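Local coordinates for variant surface glycoprotein MITAT 1.1 (Trypanosoma brucei brucei, PDB 5LY9) that coats the surface of the parasite and, by being switched among many antigenically distinct variants, lets it evade the host immune response, at residues K191-N199 against Y217-V225. Numbering follows the deposited sequence.
Sequences KLLSGHSTN and YMTIPNTQV
Gly195 and Pro221 share the one direct hydrogen bond between 191-199 and 217-225, a short one: Gly195 N donates to Pro221 O at 2.6 Å. It is bent at the hydrogen (137°), although the nitrogen lies close to the line of the carbonyl. Gly195 has no side chain where Pro221 O comes so close, and its CA is 4.2 Å from that of Asn222. Beyond this point the His196 and Gln224 side chains, the Asn222 carbonyl and two waters carry the link. With chi1 at -171°, His196 extends its ring toward the 222-224 backbone, where Gln224 CG covers one face in a CH-pi contact, 3.8 Å from CG to the ring centroid. Asn222 O lies at the ring edge, in plane. One water is held by three groups, His196 ND1, the backbone N of Asn199 and Gln224 NE2, and so ties the Gln224 amide to the loop; a second donates to both Leu193 O and Val225 O. Ser194 OG accepts from His196 N in an ST turn and also bonds Glu2. Towards the strand, Ile220 CD1 and CG2 both pack against Leu192 O at 3.5 Å, and the apolar contact is Leu193 CD2 with Met218 SD at 3.8 Å, the two side chains crossing at about a right angle. The contact thus lays a loop of the N-terminal domain of this A-type VSG along strand 218-220 and its exit, with strand 211-213 also touching Met218 and Ile220, while Leu192 packs on helix 62-114 and on Leu192 of the second subunit.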
# COMPACT_ATOMS: atom_id res chain seq x y z
N LYS A 191 28.61 19.00 20.54
CA LYS A 191 28.15 20.37 20.57
C LYS A 191 26.79 20.52 19.88
O LYS A 191 26.05 21.46 20.21
CB LYS A 191 29.17 21.30 19.90
CG LYS A 191 30.39 21.49 20.75
CD LYS A 191 31.37 22.51 20.23
CE LYS A 191 31.95 22.11 18.86
NZ LYS A 191 32.81 23.29 18.41
N LEU A 192 26.48 19.60 18.93
CA LEU A 192 25.22 19.70 18.18
C LEU A 192 24.07 19.70 19.18
O LEU A 192 23.02 20.27 18.90
CB LEU A 192 25.04 18.57 17.20
CG LEU A 192 23.82 18.76 16.26
CD1 LEU A 192 23.99 19.98 15.36
CD2 LEU A 192 23.53 17.51 15.48
N LEU A 193 24.27 19.06 20.35
CA LEU A 193 23.19 18.94 21.30
C LEU A 193 23.01 20.16 22.18
O LEU A 193 22.18 20.14 23.12
CB LEU A 193 23.33 17.66 22.13
CG LEU A 193 23.22 16.39 21.29
CD1 LEU A 193 23.36 15.17 22.16
CD2 LEU A 193 21.94 16.28 20.50
N SER A 194 23.77 21.23 21.93
CA SER A 194 23.49 22.51 22.65
C SER A 194 23.50 23.63 21.68
O SER A 194 24.42 23.76 20.88
CB SER A 194 24.49 22.81 23.79
OG SER A 194 24.33 24.18 24.20
N GLY A 195 22.39 24.37 21.67
CA GLY A 195 22.29 25.59 20.84
C GLY A 195 22.72 26.87 21.58
O GLY A 195 22.40 27.99 21.14
N HIS A 196 23.47 26.75 22.67
CA HIS A 196 24.04 27.92 23.35
C HIS A 196 25.47 28.13 22.91
O HIS A 196 26.22 27.18 22.70
CB HIS A 196 23.89 27.78 24.86
CG HIS A 196 24.25 29.02 25.58
ND1 HIS A 196 25.53 29.26 26.01
CD2 HIS A 196 23.50 30.09 25.96
CE1 HIS A 196 25.58 30.45 26.59
NE2 HIS A 196 24.35 30.97 26.58
N SER A 197 25.92 29.37 22.80
CA SER A 197 27.19 29.66 22.07
C SER A 197 28.52 29.48 22.87
O SER A 197 29.57 29.37 22.29
CB SER A 197 27.17 31.10 21.52
OG SER A 197 26.78 31.96 22.57
N THR A 198 28.45 29.47 24.18
CA THR A 198 29.71 29.38 24.97
C THR A 198 30.31 28.00 24.82
O THR A 198 31.52 27.90 24.53
CB THR A 198 29.44 29.65 26.43
OG1 THR A 198 28.84 30.94 26.55
CG2 THR A 198 30.74 29.57 27.26
N ASN A 199 29.50 26.93 24.99
CA ASN A 199 30.02 25.56 24.87
C ASN A 199 29.37 24.73 23.75
O ASN A 199 29.89 23.68 23.40
CB ASN A 199 29.75 24.78 26.13
CG ASN A 199 30.28 25.46 27.37
OD1 ASN A 199 31.41 25.91 27.37
ND2 ASN A 199 29.47 25.50 28.41
N TYR A 217 10.72 14.65 18.54
CA TYR A 217 10.95 13.93 19.77
C TYR A 217 11.94 14.65 20.67
O TYR A 217 11.76 14.71 21.92
CB TYR A 217 11.49 12.52 19.44
CG TYR A 217 11.99 11.69 20.56
CD1 TYR A 217 11.25 11.53 21.73
CD2 TYR A 217 13.16 11.00 20.44
CE1 TYR A 217 11.74 10.74 22.76
CE2 TYR A 217 13.65 10.21 21.45
CZ TYR A 217 12.92 10.01 22.60
OH TYR A 217 13.41 9.23 23.64
N MET A 218 12.98 15.21 20.05
CA MET A 218 14.12 15.77 20.78
C MET A 218 14.14 17.28 20.64
O MET A 218 13.97 17.79 19.55
CB MET A 218 15.47 15.19 20.33
CG MET A 218 16.67 15.88 21.01
SD MET A 218 18.26 15.22 20.37
CE MET A 218 18.30 13.94 21.44
N THR A 219 14.34 17.97 21.75
CA THR A 219 14.54 19.43 21.74
C THR A 219 16.01 19.71 22.07
O THR A 219 16.47 19.24 23.08
CB THR A 219 13.64 20.13 22.80
OG1 THR A 219 12.29 19.78 22.58
CG2 THR A 219 13.80 21.73 22.73
N ILE A 220 16.71 20.48 21.21
CA ILE A 220 18.03 20.96 21.44
C ILE A 220 17.88 22.39 22.04
O ILE A 220 17.24 23.25 21.47
CB ILE A 220 18.79 21.02 20.15
CG1 ILE A 220 18.96 19.59 19.62
CG2 ILE A 220 20.14 21.72 20.36
CD1 ILE A 220 19.71 19.41 18.29
N PRO A 221 18.40 22.58 23.24
CA PRO A 221 18.21 23.83 23.96
C PRO A 221 19.00 24.97 23.36
O PRO A 221 19.98 24.74 22.63
CB PRO A 221 18.74 23.50 25.34
CG PRO A 221 19.84 22.53 25.11
CD PRO A 221 19.30 21.67 23.94
N ASN A 222 18.55 26.20 23.61
CA ASN A 222 19.44 27.37 23.33
C ASN A 222 19.90 28.01 24.64
O ASN A 222 20.19 29.21 24.66
CB ASN A 222 18.80 28.39 22.39
CG ASN A 222 17.54 29.05 22.96
OD1 ASN A 222 17.09 28.69 24.01
ND2 ASN A 222 16.96 30.00 22.23
N THR A 223 19.96 27.20 25.71
CA THR A 223 20.41 27.59 27.06
C THR A 223 21.37 26.47 27.47
O THR A 223 21.39 25.39 26.85
CB THR A 223 19.26 27.66 28.05
OG1 THR A 223 18.51 26.43 28.05
CG2 THR A 223 18.31 28.88 27.72
N GLN A 224 22.12 26.67 28.54
CA GLN A 224 23.15 25.71 28.99
C GLN A 224 22.57 24.57 29.77
O GLN A 224 22.81 24.39 30.97
CB GLN A 224 24.21 26.43 29.83
CG GLN A 224 24.94 27.47 29.02
CD GLN A 224 26.11 28.08 29.81
OE1 GLN A 224 25.91 28.68 30.86
NE2 GLN A 224 27.30 27.96 29.28
N VAL A 225 21.82 23.74 29.06
CA VAL A 225 21.20 22.56 29.67
C VAL A 225 21.32 21.37 28.69
O VAL A 225 21.89 21.47 27.62
CB VAL A 225 19.73 22.77 30.07
CG1 VAL A 225 19.61 23.85 31.15
CG2 VAL A 225 18.83 23.12 28.87
O HOH W 1 23.08 19.82 25.60
O HOH W 2 27.06 27.07 26.29